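Local coordinates for protein putative cathepsin d (Ixodes ricinus, PDB 5N7Q) that probably cleaves proteins as an aspartic endopeptidase of the pepsin-like A1 family, here in its mature form with the inhibitor pepstatin A, at residues V92-P104 and V137-L149. Numbering follows the deposited sequence.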
ATOM      1  N   VAL A  92      -6.466  21.162   9.210  1.00 10.43           N
ATOM      2  CA  VAL A  92      -7.370  20.089   9.615  0.50 10.54           C
ATOM      3  C   VAL A  92      -7.460  19.047   8.500  1.00 10.65           C
ATOM      4  O   VAL A  92      -7.601  19.414   7.346  1.00 11.62           O
ATOM      5  CB  VAL A  92      -8.783  20.661   9.885  0.50 10.73           C
ATOM      6  CG1 VAL A  92      -9.797  19.542  10.132  0.50 10.66           C
ATOM      7  CG2 VAL A  92      -8.760  21.625  11.070  0.50 10.55           C
ATOM      8  N   CYS A  93      -7.403  17.756   8.856  1.00 10.34           N
ATOM      9  CA  CYS A  93      -7.553  16.627   7.918  1.00 10.69           C
ATOM     10  C   CYS A  93      -8.703  15.758   8.418  1.00 10.66           C
ATOM     11  O   CYS A  93      -8.747  15.413   9.604  1.00 11.39           O
ATOM     12  CB  CYS A  93      -6.275  15.790   7.879  1.00 10.86           C
ATOM     13  SG  CYS A  93      -6.358  14.310   6.820  1.00 12.16           S
ATOM     14  N   ARG A  94      -9.654  15.469   7.537  1.00 10.37           N
ATOM     15  CA  ARG A  94     -10.817  14.653   7.890  1.00 10.68           C
ATOM     16  C   ARG A  94     -10.832  13.342   7.138  1.00 10.74           C
ATOM     17  O   ARG A  94     -10.683  13.305   5.916  1.00 10.95           O
ATOM     18  CB  ARG A  94     -12.122  15.400   7.589  1.00 11.21           C
ATOM     19  CG  ARG A  94     -12.232  16.699   8.343  1.00 12.57           C
ATOM     20  CD  ARG A  94     -13.551  17.386   8.066  1.00 13.66           C
ATOM     21  NE  ARG A  94     -13.519  18.767   8.507  1.00 15.52           N
ATOM     22  CZ  ARG A  94     -12.852  19.746   7.890  1.00 15.70           C
ATOM     23  NH1 ARG A  94     -12.136  19.525   6.773  1.00 15.31           N
ATOM     24  NH2 ARG A  94     -12.926  20.979   8.383  1.00 16.03           N
ATOM     25  N   ILE A  95     -11.066  12.282   7.908  1.00 10.94           N
ATOM     26  CA  ILE A  95     -11.293  10.928   7.415  1.00 11.30           C
ATOM     27  C   ILE A  95     -12.599  10.445   8.044  1.00 11.17           C
ATOM     28  O   ILE A  95     -12.700  10.337   9.266  1.00 12.04           O
ATOM     29  CB  ILE A  95     -10.171   9.970   7.830  1.00 11.43           C
ATOM     30  CG1 ILE A  95      -8.842  10.399   7.201  1.00 11.50           C
ATOM     31  CG2 ILE A  95     -10.550   8.530   7.482  1.00 12.52           C
ATOM     32  CD1 ILE A  95      -7.639   9.654   7.747  1.00 11.72           C
ATOM     33  N   GLY A  96     -13.625  10.266   7.220  1.00 12.67           N
ATOM     34  CA  GLY A  96     -14.966  10.007   7.732  1.00 13.30           C
ATOM     35  C   GLY A  96     -15.345  11.088   8.733  1.00 13.96           C
ATOM     36  O   GLY A  96     -15.192  12.283   8.430  1.00 13.49           O
ATOM     37  N   SER A  97     -15.799  10.690   9.916  1.00 14.04           N
ATOM     38  CA  SER A  97     -16.178  11.641  10.961  1.00 14.33           C
ATOM     39  C   SER A  97     -15.010  12.033  11.870  1.00 13.74           C
ATOM     40  O   SER A  97     -15.195  12.793  12.827  1.00 14.10           O
ATOM     41  CB  SER A  97     -17.352  11.080  11.786  1.00 15.44           C
ATOM     42  OG  SER A  97     -16.917   9.990  12.567  1.00 18.78           O
ATOM     43  N   ALA A  98     -13.802  11.555  11.579  1.00 12.89           N
ATOM     44  CA  ALA A  98     -12.627  11.938  12.351  1.00 13.09           C
ATOM     45  C   ALA A  98     -12.142  13.302  11.881  1.00 13.33           C
ATOM     46  O   ALA A  98     -11.968  13.496  10.688  1.00 13.41           O
ATOM     47  CB  ALA A  98     -11.510  10.923  12.208  1.00 13.40           C
ATOM     48  N   LYS A  99     -11.919  14.195  12.832  1.00 13.21           N
ATOM     49  CA  LYS A  99     -11.375  15.539  12.577  1.00 14.98           C
ATOM     50  C   LYS A  99     -10.003  15.611  13.209  1.00 13.79           C
ATOM     51  O   LYS A  99      -9.875  15.705  14.430  1.00 14.18           O
ATOM     52  CB  LYS A  99     -12.260  16.622  13.187  1.00 18.04           C
ATOM     53  CG  LYS A  99     -13.722  16.524  12.821  1.00 22.93           C
ATOM     54  CD  LYS A  99     -14.070  17.280  11.559  1.00 26.98           C
ATOM     55  CE  LYS A  99     -15.579  17.406  11.394  1.00 29.62           C
ATOM     56  NZ  LYS A  99     -15.969  18.688  10.747  1.00 31.57           N
ATOM     57  N   VAL A 100      -8.987  15.568  12.375  1.00 12.77           N
ATOM     58  CA  VAL A 100      -7.605  15.475  12.834  1.00 12.38           C
ATOM     59  C   VAL A 100      -7.032  16.876  12.732  1.00 12.96           C
ATOM     60  O   VAL A 100      -6.665  17.332  11.650  1.00 14.14           O
ATOM     61  CB  VAL A 100      -6.774  14.497  11.975  1.00 12.31           C
ATOM     62  CG1 VAL A 100      -5.381  14.322  12.586  1.00 12.70           C
ATOM     63  CG2 VAL A 100      -7.505  13.167  11.833  1.00 12.75           C
ATOM     64  N   SER A 101      -6.987  17.559  13.866  1.00 12.43           N
ATOM     65  CA  SER A 101      -6.443  18.921  13.932  0.50 12.99           C
ATOM     66  C   SER A 101      -4.922  19.011  13.711  1.00 12.47           C
ATOM     67  O   SER A 101      -4.154  18.081  14.034  1.00 11.76           O
ATOM     68  CB  SER A 101      -6.796  19.571  15.275  0.50 13.78           C
ATOM     69  OG  SER A 101      -8.209  19.701  15.423  0.50 14.60           O
ATOM     70  N   GLY A 102      -4.481  20.141  13.167  1.00 12.07           N
ATOM     71  CA  GLY A 102      -3.054  20.439  13.107  1.00 12.30           C
ATOM     72  C   GLY A 102      -2.227  19.398  12.379  1.00 11.43           C
ATOM     73  O   GLY A 102      -1.164  18.995  12.861  1.00 12.41           O
ATOM     74  N   GLN A 103      -2.708  18.977  11.210  1.00 10.53           N
ATOM     75  CA  GLN A 103      -2.070  17.909  10.453  1.00  9.93           C
ATOM     76  C   GLN A 103      -1.099  18.469   9.397  1.00  9.72           C
ATOM     77  O   GLN A 103      -1.528  19.149   8.460  1.00  9.37           O
ATOM     78  CB  GLN A 103      -3.116  17.013   9.775  1.00  9.97           C
ATOM     79  CG  GLN A 103      -2.523  15.902   8.913  1.00  9.65           C
ATOM     80  CD  GLN A 103      -1.633  14.973   9.720  1.00  9.69           C
ATOM     81  OE1 GLN A 103      -2.050  14.525  10.784  1.00  9.83           O
ATOM     82  NE2 GLN A 103      -0.411  14.730   9.253  1.00  9.53           N
ATOM     83  N   PRO A 104       0.201  18.181   9.545  1.00  9.98           N
ATOM     84  CA  PRO A 104       1.096  18.607   8.497  1.00  9.84           C
ATOM     85  C   PRO A 104       0.853  17.851   7.196  1.00  9.53           C
ATOM     86  O   PRO A 104       0.582  16.664   7.218  1.00  9.99           O
ATOM     87  CB  PRO A 104       2.495  18.278   9.032  1.00 10.43           C
ATOM     88  CG  PRO A 104       2.337  18.143  10.469  1.00 11.00           C
ATOM     89  CD  PRO A 104       0.937  17.616  10.678  1.00 10.19           C
ATOM     90  N   VAL A 137       7.659  15.145  10.152  1.00 11.87           N
ATOM     91  CA  VAL A 137       6.298  15.626  10.383  1.00 11.24           C
ATOM     92  C   VAL A 137       5.413  14.478  10.828  1.00 10.75           C
ATOM     93  O   VAL A 137       5.566  13.336  10.344  1.00 11.31           O
ATOM     94  CB  VAL A 137       5.703  16.342   9.154  1.00 11.53           C
ATOM     95  CG1 VAL A 137       6.385  17.697   8.949  1.00 11.77           C
ATOM     96  CG2 VAL A 137       5.781  15.537   7.885  1.00 12.08           C
ATOM     97  N   VAL A 138       4.511  14.784  11.750  1.00  9.73           N
ATOM     98  CA  VAL A 138       3.646  13.765  12.374  1.00  9.65           C
ATOM     99  C   VAL A 138       2.708  13.128  11.351  1.00  8.98           C
ATOM    100  O   VAL A 138       1.926  13.829  10.686  1.00  9.05           O
ATOM    101  CB  VAL A 138       2.870  14.311  13.604  1.00 10.32           C
ATOM    102  CG1 VAL A 138       1.915  15.429  13.255  1.00 11.34           C
ATOM    103  CG2 VAL A 138       2.116  13.172  14.290  1.00 10.88           C
ATOM    104  N   PRO A 139       2.736  11.785  11.216  1.00  8.23           N
ATOM    105  CA  PRO A 139       1.773  11.160  10.311  1.00  8.23           C
ATOM    106  C   PRO A 139       0.341  11.212  10.808  1.00  7.95           C
ATOM    107  O   PRO A 139       0.074  11.386  12.000  1.00  8.41           O
ATOM    108  CB  PRO A 139       2.241   9.708  10.242  1.00  8.17           C
ATOM    109  CG  PRO A 139       3.686   9.748  10.657  1.00  8.04           C
ATOM    110  CD  PRO A 139       3.706  10.805  11.720  1.00  8.05           C
ATOM    111  N   VAL A 140      -0.577  11.084   9.870  1.00  8.08           N
ATOM    112  CA  VAL A 140      -1.997  11.169  10.153  1.00  8.45           C
ATOM    113  C   VAL A 140      -2.412  10.227  11.277  1.00  8.01           C
ATOM    114  O   VAL A 140      -3.051  10.662  12.243  1.00  7.99           O
ATOM    115  CB  VAL A 140      -2.847  10.937   8.894  1.00  9.45           C
ATOM    116  CG1 VAL A 140      -4.323  10.884   9.249  1.00 10.09           C
ATOM    117  CG2 VAL A 140      -2.621  12.058   7.899  1.00  9.27           C
ATOM    118  N   PHE A 141      -2.003   8.954  11.209  1.00  7.66           N
ATOM    119  CA  PHE A 141      -2.474   8.009  12.213  1.00  8.33           C
ATOM    120  C   PHE A 141      -1.880   8.350  13.566  1.00  8.26           C
ATOM    121  O   PHE A 141      -2.533   8.233  14.594  1.00  8.57           O
ATOM    122  CB  PHE A 141      -2.164   6.567  11.873  1.00  8.02           C
ATOM    123  CG  PHE A 141      -2.872   5.561  12.752  1.00  8.33           C
ATOM    124  CD1 PHE A 141      -4.269   5.458  12.740  1.00  8.72           C
ATOM    125  CD2 PHE A 141      -2.161   4.696  13.580  1.00  8.41           C
ATOM    126  CE1 PHE A 141      -4.940   4.540  13.536  1.00  8.77           C
ATOM    127  CE2 PHE A 141      -2.822   3.758  14.360  1.00  8.55           C
ATOM    128  CZ  PHE A 141      -4.223   3.674  14.327  1.00  8.36           C
ATOM    129  N   ASP A 142      -0.606   8.754  13.567  1.00  8.70           N
ATOM    130  CA  ASP A 142       0.013   9.187  14.809  1.00  9.40           C
ATOM    131  C   ASP A 142      -0.696  10.380  15.453  1.00  9.68           C
ATOM    132  O   ASP A 142      -0.853  10.460  16.682  1.00  9.92           O
ATOM    133  CB  ASP A 142       1.457   9.565  14.520  1.00  9.83           C
ATOM    134  CG  ASP A 142       2.345   8.356  14.439  1.00  9.97           C
ATOM    135  OD1 ASP A 142       2.214   7.604  13.453  1.00 10.12           O
ATOM    136  OD2 ASP A 142       3.121   8.131  15.382  1.00 11.10           O
ATOM    137  N   ASN A 143      -1.126  11.309  14.606  1.00  9.70           N
ATOM    138  CA  ASN A 143      -1.881  12.482  15.065  1.00 10.31           C
ATOM    139  C   ASN A 143      -3.270  12.077  15.618  1.00  9.85           C
ATOM    140  O   ASN A 143      -3.697  12.579  16.664  1.00  9.50           O
ATOM    141  CB  ASN A 143      -2.007  13.485  13.916  1.00 11.11           C
ATOM    142  CG  ASN A 143      -2.029  14.922  14.379  1.00 12.57           C
ATOM    143  OD1 ASN A 143      -1.780  15.224  15.553  1.00 13.99           O
ATOM    144  ND2 ASN A 143      -2.337  15.821  13.459  1.00 13.09           N
ATOM    145  N   MET A 144      -3.933  11.122  14.967  1.00  9.59           N
ATOM    146  CA  MET A 144      -5.164  10.531  15.490  1.00 10.41           C
ATOM    147  C   MET A 144      -4.931   9.937  16.873  1.00 10.31           C
ATOM    148  O   MET A 144      -5.724  10.187  17.800  1.00 10.22           O
ATOM    149  CB  MET A 144      -5.697   9.466  14.539  1.00 11.07           C
ATOM    150  CG  MET A 144      -6.227  10.048  13.245  1.00 11.80           C
ATOM    151  SD  MET A 144      -6.671   8.802  12.027  1.00 14.11           S
ATOM    152  CE  MET A 144      -8.370   8.486  12.465  1.00 15.43           C
ATOM    153  N   MET A 145      -3.864   9.167  17.037  0.50 10.00           N
ATOM    154  CA  MET A 145      -3.549   8.583  18.344  0.50 10.34           C
ATOM    155  C   MET A 145      -3.278   9.644  19.400  0.50 11.00           C
ATOM    156  O   MET A 145      -3.791   9.559  20.520  0.50 11.50           O
ATOM    157  CB  MET A 145      -2.350   7.648  18.259  0.50 10.25           C
ATOM    158  CG  MET A 145      -2.639   6.374  17.482  0.50 10.10           C
ATOM    159  SD  MET A 145      -1.326   5.163  17.693  0.50  9.71           S
ATOM    160  CE  MET A 145       0.059   6.111  17.088  0.50  9.91           C
ATOM    161  N   LYS A 146      -2.483  10.644  19.042  1.00 11.24           N
ATOM    162  CA  LYS A 146      -2.188  11.762  19.971  1.00 13.70           C
ATOM    163  C   LYS A 146      -3.458  12.467  20.444  1.00 12.72           C
ATOM    164  O   LYS A 146      -3.578  12.825  21.622  1.00 13.71           O
ATOM    165  CB  LYS A 146      -1.272  12.776  19.293  1.00 16.21           C
ATOM    166  CG  LYS A 146       0.193  12.412  19.294  1.00 20.63           C
ATOM    167  CD  LYS A 146       1.013  13.422  18.500  1.00 24.29           C
ATOM    168  CE  LYS A 146       2.513  13.111  18.458  1.00 27.25           C
ATOM    169  NZ  LYS A 146       2.869  11.710  18.053  1.00 29.08           N
ATOM    170  N   GLN A 147      -4.423  12.619  19.536  1.00 12.01           N
ATOM    171  CA  GLN A 147      -5.696  13.274  19.842  1.00 11.79           C
ATOM    172  C   GLN A 147      -6.749  12.327  20.463  1.00 11.87           C
ATOM    173  O   GLN A 147      -7.898  12.735  20.670  1.00 13.71           O
ATOM    174  CB  GLN A 147      -6.226  13.962  18.577  1.00 11.47           C
ATOM    175  CG  GLN A 147      -5.271  15.064  18.131  1.00 11.86           C
ATOM    176  CD  GLN A 147      -5.618  15.701  16.801  1.00 12.48           C
ATOM    177  OE1 GLN A 147      -6.774  15.964  16.514  1.00 13.41           O
ATOM    178  NE2 GLN A 147      -4.594  16.026  16.008  1.00 12.87           N
ATOM    179  N   GLY A 148      -6.346  11.074  20.721  1.00 11.62           N
ATOM    180  CA  GLY A 148      -7.181  10.075  21.349  1.00 11.56           C
ATOM    181  C   GLY A 148      -8.371   9.627  20.546  1.00 12.03           C
ATOM    182  O   GLY A 148      -9.321   9.040  21.098  1.00 13.10           O
ATOM    183  N   LEU A 149      -8.321   9.806  19.229  1.00 11.82           N
ATOM    184  CA  LEU A 149      -9.502   9.573  18.399  1.00 12.18           C
ATOM    185  C   LEU A 149      -9.861   8.097  18.222  1.00 12.36           C
ATOM    186  O   LEU A 149     -10.971   7.790  17.831  1.00 13.10           O
ATOM    187  CB  LEU A 149      -9.317  10.210  17.024  1.00 12.61           C
ATOM    188  CG  LEU A 149      -9.029  11.712  17.030  1.00 13.53           C
ATOM    189  CD1 LEU A 149      -8.854  12.206  15.613  1.00 14.26           C
ATOM    190  CD2 LEU A 149     -10.147  12.454  17.751  1.00 14.17           C
TER
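Gln-147 reads the backbone of Ser-101 with both ends of its amide: OE1 accepts from Ser-101 N at 3.1 Å, in the carbonyl plane and on a lone pair, while NE2 donates to Ser-101 O at 2.9 Å. The chain of Gln-147 runs extended beyond CG, which carries the amide from the helix terminus to the strand edge. One turn earlier, Asn-143 ND2 donates to Gln-103 OE1 (3.0 Å), approaching from above the carbonyl plane, with the two amides 72° apart; its bond to Ser-101 O is weak. Gln-103, bent at chi2 (59°), lays its amide across Val-140, CD lying 3.6 Å from Val-140 CG2. Gln-103 NE2 donates to both Val-138 O (2.9 Å) and Pro-104 O (3.0 Å), which holds the rotation of the amide.

Val-100 links polar and apolar parts: CG1 lies against ND2 and CB of Asn-143, CG2 against Met-144 CG (3.7 Å) and Leu-149 CD1. Ile-95 CD1 and Val-140 CG1 meet tip to tip, and Ala-98 CB touches Met-144 CE. Past the corner at Gly-102, Pro-104 CB slides past Val-137 CB, while its CD meets Val-138 CG1 at about a right angle (3.5 Å).

A Schellman motif at Gly-148, with Leu-149 N bonded to Met-144 O and Gly-148 N to Met-145 O, positions Leu-149. Met-144 also touches Tyr-6 and Phe-174. Helix 140-146 crosses strand 98-101 at 96°, over the hairpin closed by the type II' turn Ile-95 to Ala-98. This is helix-on-hairpin packing in the N-terminal lobe of the bilobal pepsin-like fold, near the active site but not part of it: the Pro-139 side chain is about 11 Å from that of Asp-36, the predicted catalytic aspartate.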